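Local structure of putative signal recognition particle protein (Chaetomium thermophilum, 5CK4) at residues L23-S28 / V165-D170; T95-D100 / I114-H119; T125-L130 / Y190-S195; P213-A218 / E306-W311. The protein binds guanine nucleotides as the Arf-like GTPase beta subunit of the signal recognition particle receptor, probably a membrane component of protein translocation. All blocks are in the same frame, centred on the assembly; numbering follows the deposited sequence.

Overall arrangement
All four contacts belong to one P-loop GTPase fold, in which helices flank a mixed, largely parallel sheet. Contact 1 joins strands 21-25 and 159-170 near its middle. Contact 2, with its centre about 12 Å from that of contact 1, falls between the two segments of contact 1 in the sequence; it adds strand 112-115 on one side and sets strand 96-98 against it through side chains. Contact 4, its centre about 11 Å from that of contact 1, adds strand 214-219 on the other side, together with the C-terminal helix. Contact 3 pairs helices 123-131 and 180-201, which pack on Ile25; it and contact 4 lie on opposite sides of the chain's centre, their centres about 18 Å apart. Contacts 1, 2 and 4 each lead into or border the nucleotide pocket.

Contact 1: residues L23-S28 / V165-D170. With GDP (guanosine-5'-diphosphate), chain C.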
# COMPACT_ATOMS: atom_id res chain seq x y z
N LEU A 23 0.96 0.51 -7.66
CA LEU A 23 0.65 1.81 -7.06
C LEU A 23 1.45 2.05 -5.79
O LEU A 23 1.44 1.24 -4.86
CB LEU A 23 -0.85 1.96 -6.74
CG LEU A 23 -1.79 2.35 -7.87
CD1 LEU A 23 -3.23 2.35 -7.38
CD2 LEU A 23 -1.42 3.71 -8.46
N LEU A 24 2.13 3.18 -5.75
CA LEU A 24 2.87 3.58 -4.57
C LEU A 24 2.02 4.62 -3.82
O LEU A 24 1.80 5.73 -4.32
CB LEU A 24 4.23 4.15 -5.00
CG LEU A 24 5.14 4.67 -3.88
CD1 LEU A 24 5.41 3.57 -2.86
CD2 LEU A 24 6.45 5.21 -4.46
N ILE A 25 1.52 4.24 -2.65
CA ILE A 25 0.53 5.00 -1.90
C ILE A 25 1.09 5.31 -0.51
O ILE A 25 1.82 4.50 0.05
CB ILE A 25 -0.74 4.14 -1.69
CG1 ILE A 25 -1.40 3.81 -3.03
CG2 ILE A 25 -1.77 4.82 -0.80
CD1 ILE A 25 -2.65 2.93 -2.87
N GLY A 26 0.74 6.46 0.06
CA GLY A 26 1.10 6.74 1.45
C GLY A 26 1.02 8.21 1.78
O GLY A 26 0.90 9.04 0.87
N PRO A 27 1.08 8.55 3.07
CA PRO A 27 0.99 9.97 3.45
C PRO A 27 2.21 10.73 2.97
O PRO A 27 3.26 10.13 2.72
CB PRO A 27 0.97 9.93 4.98
CG PRO A 27 1.66 8.64 5.34
CD PRO A 27 1.34 7.67 4.23
N SER A 28 2.08 12.04 2.83
CA SER A 28 3.21 12.88 2.46
C SER A 28 4.37 12.70 3.46
O SER A 28 4.14 12.49 4.64
CB SER A 28 2.79 14.34 2.42
OG SER A 28 1.77 14.54 1.46
N VAL A 165 0.14 -3.14 -4.72
CA VAL A 165 0.18 -1.85 -4.05
C VAL A 165 1.32 -1.85 -3.05
O VAL A 165 1.49 -2.81 -2.30
CB VAL A 165 -1.13 -1.62 -3.27
CG1 VAL A 165 -1.00 -0.42 -2.29
CG2 VAL A 165 -2.28 -1.41 -4.22
N ILE A 166 2.13 -0.80 -3.05
CA ILE A 166 3.03 -0.58 -1.93
C ILE A 166 2.48 0.58 -1.10
O ILE A 166 2.28 1.68 -1.64
CB ILE A 166 4.46 -0.26 -2.39
CG1 ILE A 166 5.08 -1.45 -3.13
CG2 ILE A 166 5.33 0.14 -1.19
CD1 ILE A 166 6.45 -1.11 -3.80
N PHE A 167 2.20 0.34 0.17
CA PHE A 167 1.78 1.42 1.06
C PHE A 167 2.98 1.82 1.92
O PHE A 167 3.38 1.08 2.82
CB PHE A 167 0.62 0.97 1.96
CG PHE A 167 0.07 2.08 2.82
CD1 PHE A 167 0.63 2.37 4.06
CD2 PHE A 167 -1.00 2.86 2.38
CE1 PHE A 167 0.13 3.40 4.85
CE2 PHE A 167 -1.51 3.88 3.17
CZ PHE A 167 -0.95 4.15 4.40
N LEU A 168 3.55 3.00 1.63
CA LEU A 168 4.77 3.45 2.30
C LEU A 168 4.43 4.37 3.46
O LEU A 168 3.59 5.24 3.34
CB LEU A 168 5.65 4.20 1.31
CG LEU A 168 7.14 4.47 1.61
CD1 LEU A 168 7.96 3.18 1.55
CD2 LEU A 168 7.68 5.46 0.59
N LEU A 169 5.11 4.16 4.59
CA LEU A 169 4.97 5.03 5.76
C LEU A 169 6.34 5.32 6.37
O LEU A 169 7.30 4.57 6.14
CB LEU A 169 4.02 4.41 6.81
CG LEU A 169 4.41 3.02 7.38
CD1 LEU A 169 5.38 3.14 8.58
CD2 LEU A 169 3.16 2.25 7.79
N ASP A 170 6.40 6.39 7.16
CA ASP A 170 7.60 6.78 7.89
C ASP A 170 7.61 6.05 9.23
O ASP A 170 6.86 6.39 10.13
CB ASP A 170 7.57 8.31 8.08
CG ASP A 170 8.82 8.85 8.75
OD1 ASP A 170 9.55 8.07 9.39
OD2 ASP A 170 9.05 10.07 8.65
PB GDP C . 6.99 11.90 -0.20
O1B GDP C . 7.10 11.89 -1.70
O2B GDP C . 6.25 10.65 0.26
O3B GDP C . 6.23 13.10 0.33
O3A GDP C . 8.43 11.86 0.51
PA GDP C . 9.83 12.40 -0.08
O1A GDP C . 10.34 11.49 -1.16
O2A GDP C . 9.77 13.85 -0.50
O5' GDP C . 10.67 12.19 1.26
C5' GDP C . 10.35 12.95 2.42
C4' GDP C . 11.64 13.15 3.20
O4' GDP C . 12.04 11.90 3.78
C3' GDP C . 12.79 13.60 2.30
O3' GDP C . 13.60 14.49 3.08
C2' GDP C . 13.59 12.33 2.05
O2' GDP C . 14.97 12.58 1.84
C1' GDP C . 13.38 11.59 3.35
N9 GDP C . 13.53 10.13 3.21
C8 GDP C . 12.98 9.33 2.27
N7 GDP C . 13.34 8.03 2.48
C5 GDP C . 14.10 8.01 3.59
C6 GDP C . 14.80 6.98 4.37
O6 GDP C . 14.73 5.78 4.02
N1 GDP C . 15.47 7.38 5.46
C2 GDP C . 15.55 8.67 5.85
N2 GDP C . 16.26 9.00 6.96
N3 GDP C . 14.93 9.67 5.18
C4 GDP C . 14.22 9.39 4.06
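Ile25 and Phe167 face each other across two neighbouring parallel strands at the heart of a P-loop GTPase sheet, where strand 21-25 runs into the phosphate-binding loop. Their side chains cross at about a right angle: Phe167 holds its ring anti to the backbone N (chi1 -175°), which brings CD2 to 3.8 Å from Ile25 CG2. The other branch of Ile25 slants back over the face, crossing Val165 at an angle, and its CD1 meets Val165 CG1 at 3.8 Å. Branched aliphatic residues suit this face because helices 123-131 and 180-201 cover it. On the reverse face, Leu24 CD1 rests 3.8 Å from Ile166 CG2.

Three backbone bonds tie the strands, the straightest from Ile25 N to Ile166 O, 2.9 Å long. Beyond them the chains part. Gly26, with phi 162° and psi 168°, adopts a backbone that a side chain would obstruct, and its CA lies 4.2 Å above the Phe167 ring, near the rim. The loop continues through Ser28, a residue of the GTP site, toward the GDP phosphates. Leu168 O is buried without a hydrogen-bond partner; Pro27 CD comes to 3.4 Å from it, and Gly26 CA to 3.5 Å.

Contact 2: residues T95-D100 / I114-H119; sequences TSYKVD and IDTPGH
Tyr97 and Val99 meet Ile114 across two backbones that do not pair: the nearest CA atoms, those of Val99 and Ile114, are 7.4 Å apart, and no hydrogen bond links the segments. Each has its own partner in the sheet of this Ras-like GTPase fold, strand 96-98 lying beside strand 136-140 and strand 112-115 beside strand 21-25. The contact is therefore made by side chains. Residues 115-118 read as the DxxG (G3) motif of GTPases, and Gly118 contacts GTP in the GTP-bound protein.

Ile114 divides its work between its two branches. CG2, anti to the backbone N, sits over one face of the Tyr97 ring in a CH-pi contact, 3.8 Å from the ring centroid and 20° off the normal. It lies off-centre, with Tyr97 CG and CD1 each 3.6 Å from Ile114 CG2. The other branch folds back through chi2 -50° and sends CD1 to Val99 CG2, also at 3.6 Å. A beta-branched residue suits this position because two separate methyl-bearing arms serve two neighbours, Tyr97 on the strand and Val99 just after it.

The tyrosine combines a flat apolar face for Ile114 with a polar end, its OH being hydrogen-bonded to His129 of helix 123-131. Thr116 is likewise two-sided: OG1 bonds to Leu24 O on the adjoining strand, while the methyl is turned to the aromatic ring. Asp115 leads its carboxylate away toward Lys32 and Thr33 of the phosphate-binding loop. Further along the ring, Tyr97 CE1 approaches Thr116 CG2 obliquely, at 4.3 Å.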
# COMPACT_ATOMS: atom_id res chain seq x y z
N THR A 95 -8.15 9.13 -14.31
CA THR A 95 -7.01 10.03 -14.44
C THR A 95 -5.84 9.36 -15.17
O THR A 95 -5.95 8.22 -15.63
CB THR A 95 -6.52 10.53 -13.07
OG1 THR A 95 -6.05 9.43 -12.28
CG2 THR A 95 -7.66 11.25 -12.34
N SER A 96 -4.72 10.08 -15.27
CA SER A 96 -3.55 9.57 -15.99
C SER A 96 -2.27 9.84 -15.22
O SER A 96 -2.22 10.72 -14.35
CB SER A 96 -3.48 10.19 -17.38
OG SER A 96 -3.52 11.60 -17.32
N TYR A 97 -1.22 9.09 -15.53
CA TYR A 97 0.05 9.18 -14.81
C TYR A 97 1.24 9.36 -15.74
O TYR A 97 1.40 8.60 -16.70
CB TYR A 97 0.26 7.95 -13.93
CG TYR A 97 -0.81 7.79 -12.88
CD1 TYR A 97 -0.76 8.51 -11.70
CD2 TYR A 97 -1.89 6.93 -13.09
CE1 TYR A 97 -1.75 8.37 -10.74
CE2 TYR A 97 -2.88 6.80 -12.14
CZ TYR A 97 -2.80 7.52 -10.97
OH TYR A 97 -3.78 7.39 -10.01
N LYS A 98 2.07 10.35 -15.44
CA LYS A 98 3.27 10.59 -16.22
C LYS A 98 4.39 9.68 -15.73
O LYS A 98 4.85 9.80 -14.60
CB LYS A 98 3.69 12.06 -16.12
CG LYS A 98 2.71 13.02 -16.78
CD LYS A 98 3.17 14.46 -16.65
CE LYS A 98 2.32 15.40 -17.50
NZ LYS A 98 2.80 16.81 -17.40
N VAL A 99 4.80 8.75 -16.58
CA VAL A 99 5.74 7.71 -16.18
C VAL A 99 6.85 7.54 -17.22
O VAL A 99 6.58 7.46 -18.42
CB VAL A 99 5.04 6.35 -15.97
CG1 VAL A 99 6.07 5.26 -15.67
CG2 VAL A 99 4.00 6.45 -14.86
N ASP A 100 8.08 7.49 -16.74
CA ASP A 100 9.22 7.25 -17.61
C ASP A 100 9.40 5.75 -17.86
O ASP A 100 9.96 5.04 -17.03
CB ASP A 100 10.49 7.84 -16.99
CG ASP A 100 11.71 7.64 -17.86
OD1 ASP A 100 11.58 7.68 -19.10
OD2 ASP A 100 12.81 7.45 -17.29
N ILE A 114 4.15 3.47 -9.73
CA ILE A 114 3.29 4.64 -9.94
C ILE A 114 3.09 5.47 -8.67
O ILE A 114 2.31 5.10 -7.79
CB ILE A 114 1.91 4.24 -10.49
CG1 ILE A 114 2.05 3.29 -11.68
CG2 ILE A 114 1.08 5.49 -10.84
CD1 ILE A 114 3.01 3.77 -12.75
N ASP A 115 3.80 6.59 -8.60
CA ASP A 115 3.72 7.51 -7.47
C ASP A 115 2.33 8.16 -7.45
O ASP A 115 1.79 8.47 -8.50
CB ASP A 115 4.81 8.58 -7.62
CG ASP A 115 5.00 9.41 -6.38
OD1 ASP A 115 4.50 9.02 -5.31
OD2 ASP A 115 5.67 10.45 -6.48
N THR A 116 1.74 8.32 -6.27
CA THR A 116 0.45 8.98 -6.11
C THR A 116 0.57 10.06 -5.04
O THR A 116 1.45 9.98 -4.18
CB THR A 116 -0.67 8.00 -5.70
OG1 THR A 116 -0.33 7.39 -4.44
CG2 THR A 116 -0.85 6.93 -6.75
N PRO A 117 -0.29 11.09 -5.09
CA PRO A 117 -0.15 12.15 -4.08
C PRO A 117 -0.56 11.71 -2.68
O PRO A 117 -1.48 10.90 -2.51
CB PRO A 117 -1.06 13.27 -4.61
CG PRO A 117 -2.00 12.59 -5.57
CD PRO A 117 -1.23 11.46 -6.17
N GLY A 118 0.12 12.24 -1.68
CA GLY A 118 -0.19 11.90 -0.31
C GLY A 118 -1.19 12.82 0.36
O GLY A 118 -1.75 12.45 1.40
N HIS A 119 -1.44 13.99 -0.22
CA HIS A 119 -2.32 14.96 0.43
C HIS A 119 -3.73 14.39 0.59
O HIS A 119 -4.28 13.81 -0.35
CB HIS A 119 -2.35 16.29 -0.33
CG HIS A 119 -2.94 17.41 0.46
ND1 HIS A 119 -4.29 17.55 0.68
CD2 HIS A 119 -2.34 18.43 1.13
CE1 HIS A 119 -4.51 18.61 1.43
NE2 HIS A 119 -3.35 19.17 1.72

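Contact 3: residues T125-L130 / Y190-S195; sequences TTLQHL and YDVLLS
Leu130 and Ser195 press together where the two segments bring their backbones nearest, with their CA atoms 5.6 Å apart and their CB atoms at 3.8 Å. The small serine suits this point, for the backbones could hardly approach so near around a bulky pair. Its hydroxyl is taken up within its own helix: lying anti to the carbonyl carbon (chi1 -69°), Ser195 OG turns back one turn and donates to Asp191 O over 2.8 Å, tilted 27° from the carbonyl plane, while Ser195 N reaches the same oxygen from the opposite face. The polar atom is thus satisfied while lying beside Leu127.

Leu127 fills the centre of the contact. Its CD2 lies over the backbone at Asp191 and Val192, 3.8 Å from Val192 N, and reaches Val192 CG2 at 3.9 Å. Alongside, Leu130 CD1 touches Val192 CG1 at 3.9 Å. The short helical segments run 26° from parallel, with axes 9.0 Å apart at closest approach. In this P-loop GTPase fold the two helices lie side by side on one face of the central sheet, helix 123-131 following the DxxG-bearing turn. The packing continues onto that sheet: Leu130 CD1 and Val192 CG2 also meet Ile25, while Leu130 CD2 packs on Val165.

Toward solvent the contact thins to Leu127 CD1, which meets the aliphatic CB of Asp191 at 3.8 Å. Asp191 itself is partly exposed, which suits a carboxylate at this margin.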
# COMPACT_ATOMS: atom_id res chain seq x y z
N THR A 125 -8.89 9.87 -5.57
CA THR A 125 -8.53 9.41 -6.91
C THR A 125 -7.86 8.05 -6.89
O THR A 125 -8.15 7.17 -7.71
CB THR A 125 -7.52 10.38 -7.54
OG1 THR A 125 -8.06 11.70 -7.54
CG2 THR A 125 -7.21 9.96 -8.97
N THR A 126 -6.94 7.87 -5.94
CA THR A 126 -6.19 6.64 -5.82
C THR A 126 -7.10 5.50 -5.37
O THR A 126 -7.04 4.39 -5.90
CB THR A 126 -5.05 6.81 -4.81
OG1 THR A 126 -4.20 7.87 -5.23
CG2 THR A 126 -4.24 5.53 -4.69
N LEU A 127 -7.95 5.80 -4.40
CA LEU A 127 -8.88 4.81 -3.88
C LEU A 127 -9.84 4.28 -4.96
O LEU A 127 -10.27 3.13 -4.91
CB LEU A 127 -9.67 5.37 -2.69
CG LEU A 127 -8.90 5.74 -1.41
CD1 LEU A 127 -9.84 6.35 -0.38
CD2 LEU A 127 -8.15 4.54 -0.81
N GLN A 128 -10.17 5.13 -5.94
CA GLN A 128 -11.09 4.73 -7.00
C GLN A 128 -10.52 3.60 -7.85
O GLN A 128 -11.26 2.72 -8.26
CB GLN A 128 -11.47 5.92 -7.89
CG GLN A 128 -12.22 7.01 -7.15
CD GLN A 128 -13.27 6.47 -6.21
OE1 GLN A 128 -14.33 5.99 -6.63
NE2 GLN A 128 -13.00 6.55 -4.91
N HIS A 129 -9.21 3.61 -8.08
CA HIS A 129 -8.56 2.50 -8.77
C HIS A 129 -8.72 1.18 -8.01
O HIS A 129 -8.82 0.12 -8.61
CB HIS A 129 -7.06 2.79 -8.95
CG HIS A 129 -6.76 3.96 -9.83
ND1 HIS A 129 -7.25 4.08 -11.11
CD2 HIS A 129 -6.01 5.07 -9.61
CE1 HIS A 129 -6.82 5.21 -11.64
NE2 HIS A 129 -6.07 5.83 -10.75
N LEU A 130 -8.74 1.25 -6.68
CA LEU A 130 -8.76 0.04 -5.86
C LEU A 130 -10.15 -0.59 -5.79
O LEU A 130 -10.28 -1.76 -5.45
CB LEU A 130 -8.19 0.33 -4.47
CG LEU A 130 -6.79 0.95 -4.50
CD1 LEU A 130 -6.26 1.36 -3.11
CD2 LEU A 130 -5.80 0.02 -5.18
N TYR A 190 -6.60 2.00 6.30
CA TYR A 190 -7.93 1.43 6.44
C TYR A 190 -8.72 1.56 5.14
O TYR A 190 -9.29 0.58 4.66
CB TYR A 190 -8.70 2.10 7.60
CG TYR A 190 -9.99 1.38 8.03
CD1 TYR A 190 -11.17 1.52 7.31
CD2 TYR A 190 -10.01 0.58 9.16
CE1 TYR A 190 -12.34 0.87 7.70
CE2 TYR A 190 -11.18 -0.07 9.56
CZ TYR A 190 -12.34 0.07 8.83
OH TYR A 190 -13.50 -0.57 9.23
N ASP A 191 -8.74 2.76 4.56
CA ASP A 191 -9.49 3.00 3.33
C ASP A 191 -8.93 2.22 2.15
O ASP A 191 -9.68 1.76 1.30
CB ASP A 191 -9.50 4.50 2.97
CG ASP A 191 -10.36 5.32 3.90
OD1 ASP A 191 -11.26 4.74 4.54
OD2 ASP A 191 -10.12 6.54 4.00
N VAL A 192 -7.61 2.09 2.09
CA VAL A 192 -6.97 1.33 1.02
C VAL A 192 -7.41 -0.14 1.06
O VAL A 192 -7.89 -0.68 0.07
CB VAL A 192 -5.42 1.44 1.09
CG1 VAL A 192 -4.75 0.33 0.31
CG2 VAL A 192 -4.96 2.82 0.55
N LEU A 193 -7.23 -0.77 2.22
CA LEU A 193 -7.64 -2.16 2.39
C LEU A 193 -9.15 -2.37 2.25
O LEU A 193 -9.59 -3.37 1.67
CB LEU A 193 -7.13 -2.69 3.74
CG LEU A 193 -5.60 -2.66 3.90
CD1 LEU A 193 -5.18 -3.27 5.24
CD2 LEU A 193 -4.94 -3.42 2.75
N LEU A 194 -9.96 -1.46 2.79
CA LEU A 194 -11.42 -1.61 2.67
C LEU A 194 -11.85 -1.50 1.21
O LEU A 194 -12.77 -2.18 0.77
CB LEU A 194 -12.16 -0.56 3.51
CG LEU A 194 -13.68 -0.77 3.58
CD1 LEU A 194 -14.01 -2.11 4.28
CD2 LEU A 194 -14.38 0.40 4.29
N SER A 195 -11.16 -0.65 0.45
CA SER A 195 -11.47 -0.51 -0.97
C SER A 195 -11.20 -1.83 -1.71
O SER A 195 -12.01 -2.28 -2.51
CB SER A 195 -10.66 0.63 -1.60
OG SER A 195 -11.11 1.88 -1.10

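Contact 4: residues P213-A218 / E306-W311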
# COMPACT_ATOMS: atom_id res chain seq x y z
N PRO A 213 -1.98 -7.91 -4.20
CA PRO A 213 -1.34 -7.91 -2.87
C PRO A 213 -0.88 -6.53 -2.41
O PRO A 213 -0.70 -5.64 -3.23
CB PRO A 213 -0.12 -8.81 -3.08
CG PRO A 213 0.13 -8.79 -4.56
CD PRO A 213 -1.22 -8.68 -5.19
N VAL A 214 -0.68 -6.36 -1.10
CA VAL A 214 -0.34 -5.06 -0.54
C VAL A 214 0.89 -5.22 0.34
O VAL A 214 0.88 -5.98 1.31
CB VAL A 214 -1.49 -4.46 0.31
CG1 VAL A 214 -1.08 -3.13 0.93
CG2 VAL A 214 -2.73 -4.25 -0.55
N LEU A 215 1.95 -4.51 -0.01
CA LEU A 215 3.16 -4.49 0.80
C LEU A 215 3.10 -3.24 1.64
O LEU A 215 3.06 -2.13 1.10
CB LEU A 215 4.41 -4.46 -0.09
CG LEU A 215 5.73 -4.36 0.66
CD1 LEU A 215 5.96 -5.59 1.54
CD2 LEU A 215 6.88 -4.19 -0.33
N ILE A 216 3.08 -3.40 2.96
CA ILE A 216 3.21 -2.24 3.83
C ILE A 216 4.70 -2.02 4.10
O ILE A 216 5.33 -2.77 4.84
CB ILE A 216 2.41 -2.39 5.13
CG1 ILE A 216 0.92 -2.54 4.79
CG2 ILE A 216 2.64 -1.16 6.03
CD1 ILE A 216 0.05 -2.98 5.94
N ALA A 217 5.25 -1.01 3.45
CA ALA A 217 6.68 -0.76 3.48
C ALA A 217 7.01 0.24 4.59
O ALA A 217 6.71 1.44 4.49
CB ALA A 217 7.15 -0.25 2.12
N ALA A 218 7.60 -0.27 5.67
CA ALA A 218 7.93 0.55 6.82
C ALA A 218 9.30 1.19 6.61
O ALA A 218 10.32 0.60 6.98
CB ALA A 218 7.89 -0.29 8.12
N GLU A 306 15.89 -3.58 -1.44
CA GLU A 306 15.84 -4.77 -2.29
C GLU A 306 14.81 -5.82 -1.88
O GLU A 306 14.21 -6.47 -2.74
CB GLU A 306 17.23 -5.39 -2.43
CG GLU A 306 18.12 -4.67 -3.43
CD GLU A 306 17.59 -4.77 -4.87
OE1 GLU A 306 16.88 -5.74 -5.19
OE2 GLU A 306 17.90 -3.86 -5.67
N ARG A 307 14.61 -6.01 -0.58
CA ARG A 307 13.61 -6.97 -0.12
C ARG A 307 12.21 -6.55 -0.56
O ARG A 307 11.37 -7.41 -0.87
CB ARG A 307 13.65 -7.15 1.40
CG ARG A 307 14.89 -7.85 1.92
CD ARG A 307 14.57 -8.64 3.19
NE ARG A 307 13.56 -9.67 2.93
CZ ARG A 307 12.47 -9.85 3.67
NH1 ARG A 307 12.23 -9.08 4.73
NH2 ARG A 307 11.61 -10.81 3.36
N TRP A 308 11.95 -5.25 -0.58
CA TRP A 308 10.67 -4.74 -1.08
C TRP A 308 10.50 -5.11 -2.55
O TRP A 308 9.45 -5.62 -2.94
CB TRP A 308 10.57 -3.22 -0.94
CG TRP A 308 10.44 -2.67 0.45
CD1 TRP A 308 9.94 -3.30 1.55
CD2 TRP A 308 10.78 -1.34 0.87
NE1 TRP A 308 9.97 -2.45 2.63
CE2 TRP A 308 10.49 -1.25 2.24
CE3 TRP A 308 11.34 -0.23 0.21
CZ2 TRP A 308 10.70 -0.07 2.97
CZ3 TRP A 308 11.56 0.93 0.94
CH2 TRP A 308 11.24 1.00 2.30
N TRP A 309 11.53 -4.86 -3.36
CA TRP A 309 11.46 -5.16 -4.79
C TRP A 309 11.27 -6.65 -5.06
O TRP A 309 10.60 -7.03 -6.02
CB TRP A 309 12.71 -4.68 -5.55
CG TRP A 309 13.10 -3.22 -5.38
CD1 TRP A 309 14.36 -2.74 -5.20
CD2 TRP A 309 12.22 -2.07 -5.39
NE1 TRP A 309 14.33 -1.37 -5.10
CE2 TRP A 309 13.04 -0.93 -5.20
CE3 TRP A 309 10.84 -1.90 -5.52
CZ2 TRP A 309 12.51 0.36 -5.15
CZ3 TRP A 309 10.33 -0.62 -5.47
CH2 TRP A 309 11.16 0.49 -5.29
N ARG A 310 11.88 -7.48 -4.22
CA ARG A 310 11.79 -8.93 -4.38
C ARG A 310 10.37 -9.42 -4.10
O ARG A 310 9.84 -10.25 -4.83
CB ARG A 310 12.78 -9.61 -3.44
CG ARG A 310 12.85 -11.12 -3.57
CD ARG A 310 14.06 -11.66 -2.81
NE ARG A 310 15.32 -11.08 -3.30
CZ ARG A 310 16.01 -10.13 -2.68
NH1 ARG A 310 15.58 -9.63 -1.53
NH2 ARG A 310 17.14 -9.67 -3.20
N TRP A 311 9.78 -8.90 -3.03
CA TRP A 311 8.43 -9.29 -2.62
C TRP A 311 7.42 -9.00 -3.73
O TRP A 311 6.60 -9.86 -4.08
CB TRP A 311 8.06 -8.55 -1.33
CG TRP A 311 6.81 -9.05 -0.65
CD1 TRP A 311 6.73 -10.00 0.33
CD2 TRP A 311 5.47 -8.61 -0.89
NE1 TRP A 311 5.42 -10.17 0.72
CE2 TRP A 311 4.63 -9.33 -0.02
CE3 TRP A 311 4.89 -7.68 -1.76
CZ2 TRP A 311 3.25 -9.15 0.01
CZ3 TRP A 311 3.52 -7.50 -1.73
CH2 TRP A 311 2.72 -8.23 -0.85
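Two indole rings, Trp308 and Trp311, meet strand 214-219 and Pro213 just before it. Over one face of Trp308 lies the methyl of Ala217, 3.4 Å above the plane and displaced toward the rim; at its edge, near the ring plane, Ala218 O is 4.1 Å from CZ2. Trp311 receives Leu215 CD1 over one face, in a CH-pi contact 4.2 Å from the centroid of the six-membered ring. Pro213 CB approaches the outer end of that ring obliquely, 3.7 Å from CH2.

This is helix-on-sheet packing of the Ras-like GTPase fold: in the C-terminal helix, segment 306-311 runs antiparallel to residues 214-218, at 176°, with axes 10.1 Å apart. Trp308 and Trp311, three residues apart, fall on the same side of the helix, and Leu215 and Ala217 alternate to the matching side of the strand. Alanine suits position 217 because its single methyl lets a broad indole lie almost directly on the backbone. Leucine at 215 has two branches to share: CD1 goes to Trp311, whereas CD2 meets Trp308 CD1 at 3.7 Å.

Both rings are fixed by their N-H groups, Trp308 NE1 bonding to Met294 O and Trp311 NE1 to Glu292 OE1, both on the neighbouring strand 291-295. Strand 214-219 ends at Asn219, which with Lys220 and Asp222 forms the NKxD motif that binds the nucleotide. With its ring carried anti to the backbone N (chi1 -169°), Trp311 slides past the leucine in the opposite direction, and its CZ3 stops 3.6 Å from Leu215 CB.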